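Local coordinates for protein vascular endothelial growth factor homolog (Orf virus, PDB 2GNN) that acts as a disulfide-linked, secreted dimeric growth factor of the PDGF/VEGF family that binds vascular endothelial growth factor receptors and induces endothelial proliferation, at residues Leu62-Leu76 against Arg89-Arg103. Residues are numbered along the deposited sequence; the frame is centred on the assembly and turned at random.
Sequences LECVPTEEVNVTMEL and RLSFVEHKKCDCRPR. Unlike the reference sequence in segment 62-76: T73 (reference Ser). With NAG (2-acetamido-2-deoxy-beta-D-glucopyranose), chain M.
V72 N to F92 O (2.8 Å) and E63 N to R101 O are rungs of a long, twisted antiparallel hairpin, continued by backbone pairs such as V65 with D99 and M74 with L90. A classic beta bulge interrupts the ladder where T67 and E68 both face K97; there E68 O accepts from K96 N (2.7 Å) and, at greater length, from K97 N, both on one face of its plane.

Beside the bulge, P66, a stiff apolar ring, lays CB over the H95 imidazole, 3.7 Å from its centroid and 9° off the normal, a CH-pi contact. H95 ND1 is hydrogen-bonded to C53 N, which helps fix the ring's rotation. Further along, M74 runs out extended (chi2 179°), its flexible thioether bringing SD obliquely to the F92 ring, 4.4 Å from the centroid, a Met-aromatic contact; L76 CD1 meets the ring's edge at CZ (4.2 Å).

Within strand 89-102, R101 NE and D99 OD2 form a nearly straight, hydrogen-bonded salt bridge (2.8 Å). The long, planar guanidinium suits this place, taking the carboxylate at its edge and T67 CG2 over its face.

N71 offers an amide nitrogen, ND2, bonded covalently to the sugar's C1.

C64, C98 and C100 form disulfides to C22, C53 and C57, tying the hairpin into the cystine knot. F92 and E94 lean on L50 of strand 47-54, where buried E94 OE1 is hydrogen-bonded to M51 N; L76 touches helix 31-34, and T73 and M74 pair with a strand of the second subunit.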
loop_
_atom_site.group_PDB
_atom_site.type_symbol
_atom_site.label_atom_id
_atom_site.label_comp_id
_atom_site.label_asym_id
_atom_site.label_seq_id
_atom_site.Cartn_x
_atom_site.Cartn_y
_atom_site.Cartn_z
ATOM N N LEU B 62 20.393 -3.180 -5.031
ATOM C CA LEU B 62 19.364 -2.848 -6.015
ATOM C C LEU B 62 18.123 -2.220 -5.365
ATOM O O LEU B 62 17.770 -2.537 -4.233
ATOM C CB LEU B 62 18.986 -4.084 -6.852
ATOM C CG LEU B 62 20.058 -4.703 -7.762
ATOM C CD1 LEU B 62 19.643 -6.053 -8.325
ATOM C CD2 LEU B 62 20.377 -3.770 -8.896
ATOM N N GLU B 63 17.481 -1.313 -6.089
ATOM C CA GLU B 63 16.247 -0.714 -5.637
ATOM C C GLU B 63 15.180 -0.810 -6.710
ATOM O O GLU B 63 15.472 -0.806 -7.906
ATOM C CB GLU B 63 16.454 0.740 -5.198
ATOM C CG GLU B 63 17.254 1.608 -6.176
ATOM C CD GLU B 63 17.392 3.052 -5.710
ATOM O OE1 GLU B 63 16.770 3.414 -4.689
ATOM O OE2 GLU B 63 18.127 3.827 -6.368
ATOM N N CYS B 64 13.938 -0.909 -6.256
ATOM C CA CYS B 64 12.801 -1.086 -7.129
ATOM C C CYS B 64 12.288 0.294 -7.480
ATOM O O CYS B 64 11.786 1.006 -6.618
ATOM C CB CYS B 64 11.729 -1.925 -6.420
ATOM S SG CYS B 64 10.237 -2.190 -7.383
ATOM N N VAL B 65 12.439 0.674 -8.743
ATOM C CA VAL B 65 12.157 2.048 -9.167
ATOM C C VAL B 65 11.330 2.057 -10.450
ATOM O O VAL B 65 11.364 1.086 -11.209
ATOM C CB VAL B 65 13.467 2.857 -9.392
ATOM C CG1 VAL B 65 14.229 3.037 -8.091
ATOM C CG2 VAL B 65 14.349 2.185 -10.420
ATOM N N PRO B 66 10.563 3.140 -10.677
ATOM C CA PRO B 66 9.747 3.257 -11.881
ATOM C C PRO B 66 10.553 3.436 -13.154
ATOM O O PRO B 66 11.519 4.201 -13.177
ATOM C CB PRO B 66 8.927 4.514 -11.621
ATOM C CG PRO B 66 9.727 5.294 -10.640
ATOM C CD PRO B 66 10.372 4.290 -9.773
ATOM N N THR B 67 10.148 2.727 -14.203
ATOM C CA THR B 67 10.688 2.921 -15.535
ATOM C C THR B 67 9.601 3.431 -16.485
ATOM O O THR B 67 9.867 3.705 -17.653
ATOM C CB THR B 67 11.298 1.629 -16.087
ATOM O OG1 THR B 67 10.268 0.651 -16.259
ATOM C CG2 THR B 67 12.357 1.094 -15.140
ATOM N N GLU B 68 8.378 3.555 -15.975
ATOM C CA GLU B 68 7.244 4.059 -16.743
ATOM C C GLU B 68 6.190 4.586 -15.784
ATOM O O GLU B 68 5.782 3.895 -14.843
ATOM C CB GLU B 68 6.659 2.962 -17.633
ATOM C CG GLU B 68 5.769 3.465 -18.759
ATOM C CD GLU B 68 5.115 2.336 -19.546
ATOM O OE1 GLU B 68 5.837 1.454 -20.075
ATOM O OE2 GLU B 68 3.868 2.342 -19.641
ATOM N N GLU B 69 5.766 5.819 -16.020
ATOM C CA GLU B 69 4.818 6.500 -15.156
ATOM C C GLU B 69 3.614 6.943 -15.974
ATOM O O GLU B 69 3.637 6.870 -17.191
ATOM C CB GLU B 69 5.481 7.705 -14.491
ATOM C CG GLU B 69 6.790 7.385 -13.777
ATOM C CD GLU B 69 7.319 8.551 -12.957
ATOM O OE1 GLU B 69 7.041 9.727 -13.304
ATOM O OE2 GLU B 69 8.021 8.287 -11.957
ATOM N N VAL B 70 2.557 7.381 -15.302
ATOM C CA VAL B 70 1.400 7.953 -15.987
ATOM C C VAL B 70 0.710 8.933 -15.045
ATOM O O VAL B 70 0.750 8.769 -13.823
ATOM C CB VAL B 70 0.432 6.850 -16.527
ATOM C CG1 VAL B 70 -0.390 6.235 -15.407
ATOM C CG2 VAL B 70 -0.473 7.397 -17.620
ATOM N N ASN B 71 0.121 9.981 -15.606
ATOM C CA ASN B 71 -0.631 10.931 -14.803
ATOM C C ASN B 71 -2.102 10.544 -14.854
ATOM O O ASN B 71 -2.642 10.260 -15.935
ATOM C CB ASN B 71 -0.431 12.372 -15.284
ATOM C CG ASN B 71 1.020 12.687 -15.624
ATOM O OD1 ASN B 71 1.878 12.728 -14.733
ATOM N ND2 ASN B 71 1.295 12.906 -16.939
ATOM N N VAL B 72 -2.734 10.494 -13.680
ATOM C CA VAL B 72 -4.159 10.191 -13.581
ATOM C C VAL B 72 -4.859 11.271 -12.783
ATOM O O VAL B 72 -4.335 11.741 -11.772
ATOM C CB VAL B 72 -4.436 8.801 -12.950
ATOM C CG1 VAL B 72 -3.824 7.691 -13.785
ATOM C CG2 VAL B 72 -3.908 8.738 -11.560
ATOM N N THR B 73 -6.037 11.664 -13.258
ATOM C CA THR B 73 -6.856 12.697 -12.618
ATOM C C THR B 73 -7.880 12.033 -11.692
ATOM O O THR B 73 -8.601 11.132 -12.111
ATOM C CB THR B 73 -7.586 13.561 -13.687
ATOM O OG1 THR B 73 -6.633 14.091 -14.616
ATOM C CG2 THR B 73 -8.346 14.711 -13.060
ATOM N N MET B 74 -7.939 12.477 -10.439
ATOM C CA MET B 74 -8.962 12.015 -9.502
ATOM C C MET B 74 -9.817 13.156 -8.976
ATOM O O MET B 74 -9.294 14.208 -8.605
ATOM C CB MET B 74 -8.315 11.292 -8.325
ATOM C CG MET B 74 -7.587 10.019 -8.708
ATOM S SD MET B 74 -6.850 9.254 -7.266
ATOM C CE MET B 74 -5.770 8.097 -8.084
ATOM N N GLU B 75 -11.130 12.953 -8.926
ATOM C CA GLU B 75 -11.998 13.925 -8.268
ATOM C C GLU B 75 -12.097 13.697 -6.754
ATOM O O GLU B 75 -12.481 12.621 -6.307
ATOM C CB GLU B 75 -13.377 13.997 -8.922
ATOM C CG GLU B 75 -14.061 15.319 -8.603
ATOM C CD GLU B 75 -15.211 15.666 -9.521
ATOM O OE1 GLU B 75 -16.051 14.777 -9.808
ATOM O OE2 GLU B 75 -15.279 16.850 -9.934
ATOM N N LEU B 76 -11.715 14.717 -5.990
ATOM C CA LEU B 76 -11.685 14.706 -4.529
ATOM C C LEU B 76 -12.570 15.835 -4.057
ATOM O O LEU B 76 -12.877 16.729 -4.823
ATOM C CB LEU B 76 -10.292 15.062 -4.021
ATOM C CG LEU B 76 -9.109 14.123 -4.108
ATOM C CD1 LEU B 76 -7.943 14.950 -3.757
ATOM C CD2 LEU B 76 -9.237 13.020 -3.103
ATOM N N ARG B 89 -10.622 18.392 -9.285
ATOM C CA ARG B 89 -9.905 17.373 -10.059
ATOM C C ARG B 89 -8.408 17.629 -9.921
ATOM O O ARG B 89 -7.929 18.706 -10.276
ATOM C CB ARG B 89 -10.291 17.371 -11.538
ATOM C CG ARG B 89 -11.775 17.389 -11.835
ATOM C CD ARG B 89 -12.207 18.759 -12.355
ATOM N NE ARG B 89 -12.395 18.780 -13.809
ATOM C CZ ARG B 89 -12.359 19.877 -14.571
ATOM N NH1 ARG B 89 -12.122 21.073 -14.040
ATOM N NH2 ARG B 89 -12.552 19.772 -15.883
ATOM N N LEU B 90 -7.677 16.651 -9.398
ATOM C CA LEU B 90 -6.233 16.771 -9.225
ATOM C C LEU B 90 -5.499 15.636 -9.932
ATOM O O LEU B 90 -6.081 14.597 -10.204
ATOM C CB LEU B 90 -5.879 16.813 -7.746
ATOM C CG LEU B 90 -6.420 18.005 -6.951
ATOM C CD1 LEU B 90 -6.155 17.829 -5.463
ATOM C CD2 LEU B 90 -5.854 19.345 -7.461
ATOM N N SER B 91 -4.225 15.849 -10.248
ATOM C CA SER B 91 -3.434 14.903 -11.034
ATOM C C SER B 91 -2.465 14.184 -10.120
ATOM O O SER B 91 -1.907 14.791 -9.203
ATOM C CB SER B 91 -2.669 15.654 -12.127
ATOM O OG SER B 91 -1.942 14.781 -12.981
ATOM N N PHE B 92 -2.286 12.886 -10.357
ATOM C CA PHE B 92 -1.407 12.051 -9.532
ATOM C C PHE B 92 -0.519 11.198 -10.421
ATOM O O PHE B 92 -0.918 10.781 -11.507
ATOM C CB PHE B 92 -2.227 11.135 -8.602
ATOM C CG PHE B 92 -3.151 11.879 -7.681
ATOM C CD1 PHE B 92 -4.403 12.308 -8.124
ATOM C CD2 PHE B 92 -2.766 12.175 -6.390
ATOM C CE1 PHE B 92 -5.245 13.027 -7.286
ATOM C CE2 PHE B 92 -3.607 12.893 -5.545
ATOM C CZ PHE B 92 -4.855 13.307 -6.000
ATOM N N VAL B 93 0.692 10.940 -9.954
ATOM C CA VAL B 93 1.612 10.094 -10.688
ATOM C C VAL B 93 1.410 8.638 -10.254
ATOM O O VAL B 93 1.474 8.342 -9.064
ATOM C CB VAL B 93 3.078 10.551 -10.464
ATOM C CG1 VAL B 93 4.046 9.663 -11.224
ATOM C CG2 VAL B 93 3.250 12.013 -10.899
ATOM N N GLU B 94 1.143 7.750 -11.213
ATOM C CA GLU B 94 1.092 6.299 -10.966
ATOM C C GLU B 94 2.252 5.642 -11.696
ATOM O O GLU B 94 2.631 6.088 -12.772
ATOM C CB GLU B 94 -0.189 5.678 -11.527
ATOM C CG GLU B 94 -1.472 6.399 -11.201
ATOM C CD GLU B 94 -2.215 5.806 -10.025
ATOM O OE1 GLU B 94 -1.995 4.632 -9.673
ATOM O OE2 GLU B 94 -3.048 6.521 -9.455
ATOM N N HIS B 95 2.789 4.564 -11.142
ATOM C CA HIS B 95 3.822 3.812 -11.821
ATOM C C HIS B 95 3.207 2.663 -12.612
ATOM O O HIS B 95 2.380 1.909 -12.085
ATOM C CB HIS B 95 4.853 3.296 -10.823
ATOM C CG HIS B 95 5.531 4.380 -10.047
ATOM N ND1 HIS B 95 6.155 4.154 -8.838
ATOM C CD2 HIS B 95 5.668 5.702 -10.299
ATOM C CE1 HIS B 95 6.652 5.289 -8.382
ATOM N NE2 HIS B 95 6.378 6.242 -9.256
ATOM N N LYS B 96 3.612 2.540 -13.877
ATOM C CA LYS B 96 3.116 1.486 -14.769
ATOM C C LYS B 96 4.122 0.367 -15.030
ATOM O O LYS B 96 3.743 -0.728 -15.448
ATOM C CB LYS B 96 2.654 2.074 -16.103
ATOM C CG LYS B 96 1.174 2.420 -16.156
ATOM C CD LYS B 96 0.700 2.476 -17.606
ATOM C CE LYS B 96 -0.785 2.808 -17.701
ATOM N NZ LYS B 96 -1.210 2.983 -19.122
ATOM N N LYS B 97 5.399 0.650 -14.810
ATOM C CA LYS B 97 6.452 -0.358 -14.947
ATOM C C LYS B 97 7.579 -0.042 -13.988
ATOM O O LYS B 97 7.803 1.123 -13.649
ATOM C CB LYS B 97 6.984 -0.422 -16.375
ATOM C CG LYS B 97 6.579 -1.671 -17.133
ATOM C CD LYS B 97 7.570 -1.979 -18.244
ATOM C CE LYS B 97 7.654 -3.483 -18.487
ATOM N NZ LYS B 97 8.368 -3.811 -19.755
ATOM N N CYS B 98 8.285 -1.081 -13.553
ATOM C CA CYS B 98 9.291 -0.941 -12.503
ATOM C C CYS B 98 10.446 -1.859 -12.788
ATOM O O CYS B 98 10.289 -2.833 -13.514
ATOM C CB CYS B 98 8.718 -1.330 -11.140
ATOM S SG CYS B 98 7.150 -0.604 -10.711
ATOM N N ASP B 99 11.593 -1.591 -12.178
ATOM C CA ASP B 99 12.760 -2.436 -12.417
ATOM C C ASP B 99 13.711 -2.396 -11.226
ATOM O O ASP B 99 13.739 -1.426 -10.467
ATOM C CB ASP B 99 13.464 -1.987 -13.710
ATOM C CG ASP B 99 14.245 -3.102 -14.390
ATOM O OD1 ASP B 99 14.069 -4.292 -14.046
ATOM O OD2 ASP B 99 15.046 -2.775 -15.296
ATOM N N CYS B 100 14.467 -3.472 -11.055
ATOM C CA CYS B 100 15.521 -3.515 -10.048
ATOM C C CYS B 100 16.837 -2.981 -10.640
ATOM O O CYS B 100 17.515 -3.657 -11.429
ATOM C CB CYS B 100 15.666 -4.928 -9.455
ATOM S SG CYS B 100 14.349 -5.349 -8.255
ATOM N N ARG B 101 17.160 -1.752 -10.241
ATOM C CA ARG B 101 18.260 -0.963 -10.785
ATOM C C ARG B 101 19.255 -0.632 -9.667
ATOM O O ARG B 101 18.848 -0.465 -8.515
ATOM C CB ARG B 101 17.708 0.340 -11.387
ATOM C CG ARG B 101 16.692 0.161 -12.520
ATOM C CD ARG B 101 17.352 -0.314 -13.811
ATOM N NE ARG B 101 16.425 -0.390 -14.944
ATOM C CZ ARG B 101 16.122 0.626 -15.756
ATOM N NH1 ARG B 101 16.656 1.831 -15.568
ATOM N NH2 ARG B 101 15.273 0.438 -16.761
ATOM N N PRO B 102 20.559 -0.532 -9.997
ATOM C CA PRO B 102 21.579 -0.230 -8.984
ATOM C C PRO B 102 21.385 1.154 -8.364
ATOM O O PRO B 102 20.760 2.015 -8.981
ATOM C CB PRO B 102 22.889 -0.266 -9.783
ATOM C CG PRO B 102 22.565 -1.005 -11.031
ATOM C CD PRO B 102 21.155 -0.683 -11.336
ATOM N N ARG B 103 21.915 1.363 -7.159
ATOM C CA ARG B 103 21.811 2.665 -6.482
ATOM C C ARG B 103 22.875 3.671 -6.928
ATOM O O ARG B 103 22.765 4.872 -6.646
ATOM C CB ARG B 103 21.873 2.499 -4.966
ATOM C CG ARG B 103 20.608 1.952 -4.366
ATOM C CD ARG B 103 20.514 2.270 -2.881
ATOM N NE ARG B 103 19.324 1.654 -2.296
ATOM C CZ ARG B 103 19.231 0.369 -1.957
ATOM N NH1 ARG B 103 20.263 -0.453 -2.135
ATOM N NH2 ARG B 103 18.102 -0.096 -1.437
HETATM C C1 NAG M . 2.563 13.537 -17.284
HETATM C C2 NAG M . 3.766 12.901 -18.008
HETATM C C3 NAG M . 5.016 13.758 -17.773
HETATM C C4 NAG M . 4.771 15.171 -18.308
HETATM C C5 NAG M . 3.477 15.732 -17.704
HETATM C C6 NAG M . 3.144 17.084 -18.327
HETATM C C7 NAG M . 4.049 10.535 -18.541
HETATM C C8 NAG M . 5.362 9.815 -18.664
HETATM N N2 NAG M . 3.993 11.510 -17.632
HETATM O O3 NAG M . 6.169 13.180 -18.359
HETATM O O4 NAG M . 5.867 16.012 -18.005
HETATM O O5 NAG M . 2.382 14.828 -17.865
HETATM O O6 NAG M . 3.182 18.085 -17.339
HETATM O O7 NAG M . 3.090 10.215 -19.254
#